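Local atomic coordinates of iron transport multicopper oxidase FET3 (Saccharomyces cerevisiae, PDB entry 1ZPU), a protein that oxidises ferrous to ferric iron at the cell surface with four bound copper ions, feeding high-affinity iron uptake, and also oxidises cuprous ions. Residues S136-H144 with G197-I205; L228-Y236 with M434-R442. All coordinates share one frame; numbering follows the deposited sequence.

Interaction 1: residues S136-H144 with G197-I205; sequences SLSLSEWYH and GFVSQYFWI. With NAG (2-acetamido-2-deoxy-beta-D-glucopyranose), chain G; NAG (2-acetamido-2-deoxy-beta-D-glucopyranose), chain B.
E141 turns CG between its backbone N and carbonyl carbon (chi1 76°) and bends again at CG (chi2 -74°), which folds the carboxylate onto the backbone of G197, F198 and V199. Three amides grip it. G197 N gives a nearly straight bond to OE2 (2.8 Å), which accepts through its syn lone pair. OE1 takes two donors: V199 N at 2.7 Å, close to the direction of the C-O bond, and F198 N at 2.9 Å, in a more bent bond from above the carboxylate plane. The buried carboxylate is thus fixed in rotation, and a leucine in its place would probably leave the three amides without their acceptor and let the 197-199 loop shift. Beside it, the hydroxyl of Y143 comes up to the ring of F198, OH to CD2 3.3 Å, the two side chains crossing at about a right angle; that hydroxyl is also hydrogen-bonded to P165 and W467. Farther along the strand, L139 CB lies against the amide of Q201, whose OE1 is hydrogen-bonded by Q254. F203 holds its ring anti to its backbone N (chi1 180°), reaching across to two leucines: L137 CD1 meets CZ of F203 at 3.8 Å, and L139 CD1 meets CD1 of F203 at 3.9 Å. At the other end of the segment, the hydroxyl of S136 donates to O7 of the second NAG of the glycan probably carried by N173 (OG to O7 2.6 Å). The strand segments 136-142 and 201-205 belong to different sheets, their axes 9.1 Å apart, so L137, L139, Q201 and F203 fill the space between the two sheets, as in the beta sandwich of a cupredoxin domain, here the second plastocyanin-like domain.

Interaction 2: residues L228-Y236 with M434-R442; sequences LYITVAQRY and MRRDTLYVR
R235 grips D437 end-on in a salt bridge, NH1 to OD2 at 2.9 Å and NH2 to OD1 at 2.7 Å, both through syn lone pairs; guanidinium and carboxylate are nearly coplanar, 11° apart. Next to this pair R436 gives an N-H to the hydroxyl of Y236 (NH1 to OH 3.1 Å), close to its guanidinium plane, while the flat amide of Q234 stacks over one face of the same group. At the far end, Y229 turns its edge to the face of Y440 in an offset edge-to-face pair, ring centroids 5.3 Å apart and planes at 75°. T231 CG2 sits against Y440 CD2 at 3.4 Å, and T438 CG2 against A233 CB at 4.0 Å. A second shell sets these groups: R235 NH1 also reaches A233 O (3.1 Å), T438 OG1 donates to D437 OD2, and H62, a type 3 copper ligand, hydrogen-bonds that same oxygen. D299 and D216 salt-bridge R436, and D257 hydrogen-bonds the hydroxyl of Y229. The contact is the interface of the second and third plastocyanin-like domains, beside copper ligands: T438 touches H395 of the type 2 site. A type II turn, T231 to Q234, links strand 228-230, at the edge of one domain 2 sheet, to strand 235-241 in the other; they meet the domain 3 edge strands 438-441, beside strand 392-396, and 434-436, beside strand 401-406.

Interactions 1 and 2 have centres 13 Å apart and join through one sheet of the second plastocyanin-like domain, in which strands 201-205 and 228-230 are neighbours: I230 N probably hydrogen-bonds Q201 O (2.9 Å), and the hydroxyls of S200 and Y229 probably hydrogen-bond each other (OG to OH 2.8 Å). Interaction 1 ties the two layers of that domain together, and interaction 2 carries it on to the third domain. Both border copper sites. The side chain of F198 comes within about 5 Å of that of H468, a type 1 ligand, and the side chain of A233 within about 5 Å of a bound copper ion, nearest atoms in each case.

Interaction 1: residues S136-H144 with G197-I205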
# COMPACT_ATOMS: atom_id res chain seq x y z
N SER A 136 13.54 10.49 7.38
CA SER A 136 12.17 10.01 7.22
C SER A 136 11.53 9.77 8.56
O SER A 136 12.21 9.66 9.58
CB SER A 136 12.13 8.73 6.39
OG SER A 136 12.97 8.79 5.25
N LEU A 137 10.20 9.72 8.57
CA LEU A 137 9.47 9.26 9.72
C LEU A 137 8.50 8.21 9.22
O LEU A 137 7.75 8.46 8.26
CB LEU A 137 8.69 10.39 10.36
CG LEU A 137 9.42 11.63 10.85
CD1 LEU A 137 8.38 12.57 11.40
CD2 LEU A 137 10.44 11.30 11.92
N SER A 138 8.52 7.03 9.84
CA SER A 138 7.59 5.97 9.51
C SER A 138 6.47 5.94 10.53
O SER A 138 6.64 5.40 11.62
CB SER A 138 8.31 4.61 9.54
OG SER A 138 9.37 4.55 8.60
N LEU A 139 5.33 6.52 10.17
CA LEU A 139 4.15 6.47 11.01
C LEU A 139 3.45 5.11 10.84
O LEU A 139 3.42 4.54 9.74
CB LEU A 139 3.17 7.59 10.64
CG LEU A 139 3.70 8.98 10.27
CD1 LEU A 139 2.55 9.90 9.82
CD2 LEU A 139 4.43 9.58 11.43
N SER A 140 2.89 4.61 11.94
CA SER A 140 2.15 3.35 11.92
C SER A 140 1.25 3.25 13.13
O SER A 140 1.40 4.03 14.05
CB SER A 140 3.12 2.17 11.90
OG SER A 140 2.41 0.95 11.91
N GLU A 141 0.29 2.32 13.13
CA GLU A 141 -0.39 1.94 14.37
C GLU A 141 0.27 0.66 14.89
O GLU A 141 0.99 -0.00 14.15
CB GLU A 141 -1.89 1.74 14.19
CG GLU A 141 -2.30 0.43 13.50
CD GLU A 141 -2.02 0.43 12.00
OE1 GLU A 141 -2.83 1.04 11.25
OE2 GLU A 141 -0.98 -0.18 11.59
N TRP A 142 0.02 0.32 16.15
CA TRP A 142 0.61 -0.87 16.75
C TRP A 142 -0.43 -1.71 17.53
O TRP A 142 -1.25 -1.18 18.30
CB TRP A 142 1.79 -0.45 17.63
CG TRP A 142 2.58 -1.59 18.12
CD1 TRP A 142 2.72 -2.01 19.40
CD2 TRP A 142 3.36 -2.47 17.32
NE1 TRP A 142 3.53 -3.11 19.47
CE2 TRP A 142 3.94 -3.42 18.20
CE3 TRP A 142 3.61 -2.57 15.95
CZ2 TRP A 142 4.75 -4.45 17.75
CZ3 TRP A 142 4.44 -3.61 15.51
CH2 TRP A 142 4.99 -4.52 16.41
N TYR A 143 -0.39 -3.03 17.31
CA TYR A 143 -1.26 -3.98 18.00
C TYR A 143 -0.45 -4.74 19.03
O TYR A 143 0.75 -4.90 18.87
CB TYR A 143 -1.89 -4.99 17.02
CG TYR A 143 -2.99 -4.41 16.15
CD1 TYR A 143 -2.68 -3.70 15.00
CD2 TYR A 143 -4.32 -4.58 16.48
CE1 TYR A 143 -3.67 -3.17 14.20
CE2 TYR A 143 -5.33 -4.05 15.68
CZ TYR A 143 -4.99 -3.34 14.54
OH TYR A 143 -5.96 -2.81 13.72
N HIS A 144 -1.12 -5.19 20.08
CA HIS A 144 -0.49 -5.98 21.13
C HIS A 144 -0.59 -7.46 20.89
O HIS A 144 0.08 -8.25 21.54
CB HIS A 144 -1.15 -5.65 22.46
CG HIS A 144 -0.66 -4.37 23.05
ND1 HIS A 144 -0.80 -4.07 24.38
CD2 HIS A 144 0.02 -3.34 22.49
CE1 HIS A 144 -0.25 -2.89 24.62
NE2 HIS A 144 0.25 -2.43 23.48
N GLY A 197 -0.97 -0.70 8.83
CA GLY A 197 -1.76 -1.73 8.19
C GLY A 197 -3.24 -1.37 8.12
O GLY A 197 -4.02 -2.02 7.43
N PHE A 198 -3.63 -0.34 8.83
CA PHE A 198 -5.04 -0.05 8.98
C PHE A 198 -5.33 1.44 8.89
O PHE A 198 -5.83 1.94 7.91
CB PHE A 198 -5.55 -0.66 10.31
CG PHE A 198 -7.00 -0.40 10.62
CD1 PHE A 198 -7.92 -0.08 9.62
CD2 PHE A 198 -7.46 -0.53 11.92
CE1 PHE A 198 -9.28 0.13 9.94
CE2 PHE A 198 -8.82 -0.32 12.24
CZ PHE A 198 -9.72 0.01 11.25
N VAL A 199 -4.94 2.16 9.93
CA VAL A 199 -5.52 3.45 10.25
C VAL A 199 -4.86 4.67 9.55
O VAL A 199 -3.64 4.81 9.54
CB VAL A 199 -5.51 3.53 11.79
CG1 VAL A 199 -5.06 4.89 12.31
CG2 VAL A 199 -6.85 3.12 12.34
N SER A 200 -5.65 5.53 8.94
CA SER A 200 -5.12 6.82 8.44
C SER A 200 -4.66 7.72 9.60
O SER A 200 -5.18 7.64 10.71
CB SER A 200 -6.20 7.60 7.70
OG SER A 200 -6.73 6.92 6.58
N GLN A 201 -3.70 8.60 9.34
CA GLN A 201 -3.25 9.48 10.41
C GLN A 201 -3.22 10.92 9.98
O GLN A 201 -2.89 11.22 8.82
CB GLN A 201 -1.87 9.09 10.88
CG GLN A 201 -1.77 7.69 11.48
CD GLN A 201 -0.46 7.49 12.19
OE1 GLN A 201 0.13 8.45 12.70
NE2 GLN A 201 0.00 6.26 12.23
N TYR A 202 -3.54 11.82 10.90
CA TYR A 202 -3.26 13.22 10.67
C TYR A 202 -1.87 13.48 11.22
O TYR A 202 -1.48 12.92 12.25
CB TYR A 202 -4.25 14.13 11.37
CG TYR A 202 -5.68 13.90 11.00
CD1 TYR A 202 -6.44 12.97 11.71
CD2 TYR A 202 -6.29 14.62 9.97
CE1 TYR A 202 -7.76 12.75 11.40
CE2 TYR A 202 -7.63 14.41 9.64
CZ TYR A 202 -8.36 13.47 10.37
OH TYR A 202 -9.68 13.21 10.08
N PHE A 203 -1.12 14.32 10.53
CA PHE A 203 0.22 14.63 10.94
C PHE A 203 0.48 16.12 10.87
O PHE A 203 0.13 16.76 9.87
CB PHE A 203 1.22 13.92 10.05
CG PHE A 203 2.64 14.19 10.41
CD1 PHE A 203 3.29 13.40 11.36
CD2 PHE A 203 3.34 15.25 9.82
CE1 PHE A 203 4.61 13.65 11.69
CE2 PHE A 203 4.64 15.51 10.15
CZ PHE A 203 5.29 14.72 11.10
N TRP A 204 1.10 16.66 11.92
CA TRP A 204 1.52 18.06 11.92
C TRP A 204 2.60 18.37 12.95
O TRP A 204 2.81 17.61 13.90
CB TRP A 204 0.32 19.00 12.13
CG TRP A 204 -0.29 19.02 13.50
CD1 TRP A 204 -0.04 19.92 14.49
CD2 TRP A 204 -1.28 18.11 14.03
NE1 TRP A 204 -0.81 19.65 15.60
CE2 TRP A 204 -1.58 18.55 15.35
CE3 TRP A 204 -1.94 16.98 13.53
CZ2 TRP A 204 -2.51 17.89 16.16
CZ3 TRP A 204 -2.86 16.33 14.34
CH2 TRP A 204 -3.14 16.79 15.64
N ILE A 205 3.27 19.50 12.74
CA ILE A 205 4.35 19.95 13.61
C ILE A 205 3.94 21.31 14.18
O ILE A 205 3.69 22.25 13.43
CB ILE A 205 5.67 20.09 12.81
CG1 ILE A 205 6.00 18.76 12.13
CG2 ILE A 205 6.80 20.53 13.70
CD1 ILE A 205 7.13 18.86 11.11
C1 NAG G . 13.43 7.54 11.56
C2 NAG G . 14.52 8.54 11.96
C3 NAG G . 15.29 9.02 10.73
C4 NAG G . 15.76 7.88 9.83
C5 NAG G . 14.60 6.93 9.57
C6 NAG G . 15.18 5.70 8.90
C7 NAG G . 14.41 10.09 13.85
C8 NAG G . 13.94 11.43 14.37
N2 NAG G . 13.95 9.66 12.67
O3 NAG G . 16.41 9.74 11.17
O4 NAG G . 16.13 8.34 8.54
O5 NAG G . 14.03 6.52 10.78
O6 NAG G . 14.15 4.81 8.53
O7 NAG G . 15.21 9.43 14.52
C1 NAG B . 17.53 8.55 8.32
C2 NAG B . 17.73 8.65 6.81
C3 NAG B . 19.19 8.95 6.49
C4 NAG B . 19.75 10.13 7.27
C5 NAG B . 19.35 10.04 8.74
C6 NAG B . 19.64 11.34 9.47
C7 NAG B . 16.27 7.29 5.41
C8 NAG B . 15.95 5.90 4.94
N2 NAG B . 17.37 7.42 6.15
O3 NAG B . 19.32 9.17 5.10
O4 NAG B . 21.16 10.04 7.22
O5 NAG B . 17.98 9.76 8.89
O6 NAG B . 19.20 11.22 10.81
O7 NAG B . 15.54 8.25 5.11

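Interaction 2: residues L228-Y236 with M434-R442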
# COMPACT_ATOMS: atom_id res chain seq x y z
N LEU A 228 -1.30 17.26 7.35
CA LEU A 228 -1.51 16.22 6.32
C LEU A 228 -2.45 15.14 6.79
O LEU A 228 -2.47 14.82 7.97
CB LEU A 228 -0.19 15.57 5.92
CG LEU A 228 0.94 16.43 5.37
CD1 LEU A 228 2.23 15.63 5.30
CD2 LEU A 228 0.59 17.02 4.00
N TYR A 229 -3.23 14.60 5.87
CA TYR A 229 -3.96 13.36 6.11
C TYR A 229 -3.27 12.26 5.29
O TYR A 229 -3.30 12.27 4.07
CB TYR A 229 -5.43 13.51 5.71
CG TYR A 229 -6.31 12.30 5.96
CD1 TYR A 229 -6.90 12.06 7.21
CD2 TYR A 229 -6.54 11.37 4.94
CE1 TYR A 229 -7.69 10.94 7.43
CE2 TYR A 229 -7.33 10.25 5.16
CZ TYR A 229 -7.91 10.04 6.40
OH TYR A 229 -8.69 8.91 6.56
N ILE A 230 -2.61 11.32 5.96
CA ILE A 230 -1.85 10.27 5.29
C ILE A 230 -2.49 8.91 5.55
O ILE A 230 -2.54 8.46 6.72
CB ILE A 230 -0.39 10.19 5.81
CG1 ILE A 230 0.19 11.61 5.95
CG2 ILE A 230 0.46 9.34 4.92
CD1 ILE A 230 1.64 11.64 6.37
N THR A 231 -2.98 8.26 4.49
CA THR A 231 -3.54 6.91 4.61
C THR A 231 -2.39 5.93 4.65
O THR A 231 -1.25 6.30 4.39
CB THR A 231 -4.46 6.51 3.40
OG1 THR A 231 -3.67 6.06 2.29
CG2 THR A 231 -5.39 7.65 2.97
N VAL A 232 -2.67 4.67 4.96
CA VAL A 232 -1.58 3.68 4.97
C VAL A 232 -1.05 3.55 3.56
O VAL A 232 -1.81 3.71 2.61
CB VAL A 232 -2.01 2.33 5.52
CG1 VAL A 232 -2.47 2.48 6.93
CG2 VAL A 232 -3.09 1.72 4.67
N ALA A 233 0.25 3.33 3.45
CA ALA A 233 0.91 3.07 2.18
C ALA A 233 1.29 4.32 1.41
O ALA A 233 2.10 4.26 0.50
CB ALA A 233 0.06 2.14 1.30
N GLN A 234 0.70 5.47 1.73
CA GLN A 234 1.10 6.67 1.01
C GLN A 234 2.28 7.40 1.63
O GLN A 234 2.58 7.23 2.81
CB GLN A 234 -0.06 7.59 0.60
CG GLN A 234 -1.09 8.02 1.62
CD GLN A 234 -2.35 8.64 0.94
OE1 GLN A 234 -2.74 8.25 -0.18
NE2 GLN A 234 -2.97 9.61 1.63
N ARG A 235 2.98 8.18 0.80
CA ARG A 235 4.15 8.92 1.22
C ARG A 235 3.95 10.38 0.88
O ARG A 235 3.61 10.71 -0.26
CB ARG A 235 5.39 8.41 0.49
CG ARG A 235 5.81 7.01 0.86
CD ARG A 235 5.01 5.94 0.12
NE ARG A 235 5.47 5.78 -1.26
CZ ARG A 235 4.72 5.40 -2.28
NH1 ARG A 235 3.43 5.14 -2.11
NH2 ARG A 235 5.25 5.29 -3.49
N TYR A 236 4.14 11.27 1.85
CA TYR A 236 4.29 12.69 1.56
C TYR A 236 5.70 13.04 1.93
O TYR A 236 6.13 12.78 3.04
CB TYR A 236 3.31 13.58 2.34
CG TYR A 236 1.87 13.51 1.90
CD1 TYR A 236 1.23 14.59 1.29
CD2 TYR A 236 1.13 12.35 2.11
CE1 TYR A 236 -0.13 14.50 0.89
CE2 TYR A 236 -0.20 12.24 1.73
CZ TYR A 236 -0.82 13.30 1.12
OH TYR A 236 -2.13 13.11 0.77
N MET A 434 -3.48 15.15 -10.72
CA MET A 434 -2.51 14.64 -9.77
C MET A 434 -2.22 13.18 -10.11
O MET A 434 -3.04 12.51 -10.73
CB MET A 434 -3.08 14.80 -8.36
CG MET A 434 -2.30 14.12 -7.27
SD MET A 434 -2.88 12.43 -6.98
CE MET A 434 -4.22 12.66 -5.81
N ARG A 435 -1.04 12.70 -9.71
CA ARG A 435 -0.65 11.31 -9.91
C ARG A 435 -0.07 10.72 -8.63
O ARG A 435 0.73 11.37 -7.93
CB ARG A 435 0.38 11.22 -11.03
CG ARG A 435 -0.18 10.84 -12.37
CD ARG A 435 0.39 11.70 -13.48
NE ARG A 435 1.85 11.78 -13.46
CZ ARG A 435 2.54 12.87 -13.76
NH1 ARG A 435 1.89 13.98 -14.09
NH2 ARG A 435 3.86 12.87 -13.72
N ARG A 436 -0.47 9.48 -8.32
CA ARG A 436 0.09 8.73 -7.21
C ARG A 436 -0.26 7.25 -7.33
O ARG A 436 -0.89 6.85 -8.31
CB ARG A 436 -0.37 9.31 -5.87
CG ARG A 436 -1.88 9.25 -5.56
CD ARG A 436 -2.19 9.99 -4.24
NE ARG A 436 -1.12 9.75 -3.28
CZ ARG A 436 -0.92 10.45 -2.17
NH1 ARG A 436 -1.72 11.45 -1.84
NH2 ARG A 436 0.09 10.13 -1.37
N ASP A 437 0.14 6.44 -6.34
CA ASP A 437 -0.12 5.00 -6.40
C ASP A 437 -1.15 4.55 -5.37
O ASP A 437 -1.61 3.41 -5.40
CB ASP A 437 1.17 4.18 -6.33
CG ASP A 437 1.92 4.35 -5.02
OD1 ASP A 437 3.14 4.62 -5.11
OD2 ASP A 437 1.31 4.20 -3.93
N THR A 438 -1.53 5.44 -4.47
CA THR A 438 -2.45 5.07 -3.41
C THR A 438 -3.36 6.26 -3.13
O THR A 438 -2.88 7.37 -2.93
CB THR A 438 -1.67 4.61 -2.14
OG1 THR A 438 -0.69 3.62 -2.52
CG2 THR A 438 -2.60 4.04 -1.08
N LEU A 439 -4.66 6.00 -3.13
CA LEU A 439 -5.69 7.02 -3.11
C LEU A 439 -6.88 6.52 -2.31
O LEU A 439 -7.28 5.39 -2.47
CB LEU A 439 -6.14 7.33 -4.54
CG LEU A 439 -7.23 8.37 -4.77
CD1 LEU A 439 -6.65 9.79 -4.79
CD2 LEU A 439 -8.02 8.07 -6.04
N TYR A 440 -7.44 7.37 -1.45
CA TYR A 440 -8.62 7.00 -0.68
C TYR A 440 -9.93 7.45 -1.33
O TYR A 440 -10.01 8.54 -1.89
CB TYR A 440 -8.52 7.53 0.77
CG TYR A 440 -8.57 9.04 0.97
CD1 TYR A 440 -9.77 9.74 0.94
CD2 TYR A 440 -7.41 9.77 1.23
CE1 TYR A 440 -9.83 11.12 1.14
CE2 TYR A 440 -7.45 11.13 1.44
CZ TYR A 440 -8.66 11.81 1.39
OH TYR A 440 -8.73 13.18 1.59
N VAL A 441 -10.96 6.59 -1.25
CA VAL A 441 -12.34 7.02 -1.41
C VAL A 441 -12.87 7.47 -0.07
O VAL A 441 -12.57 6.85 0.97
CB VAL A 441 -13.32 5.90 -1.78
CG1 VAL A 441 -14.01 6.19 -3.10
CG2 VAL A 441 -12.67 4.52 -1.71
N ARG A 442 -13.69 8.51 -0.09
CA ARG A 442 -14.35 8.97 1.11
C ARG A 442 -15.56 8.08 1.40
O ARG A 442 -16.02 7.35 0.51
CB ARG A 442 -14.72 10.45 0.98
CG ARG A 442 -13.49 11.36 1.05
CD ARG A 442 -13.82 12.82 0.82
NE ARG A 442 -12.61 13.65 0.81
CZ ARG A 442 -12.11 14.25 -0.27
NH1 ARG A 442 -12.69 14.15 -1.45
NH2 ARG A 442 -11.00 14.97 -0.15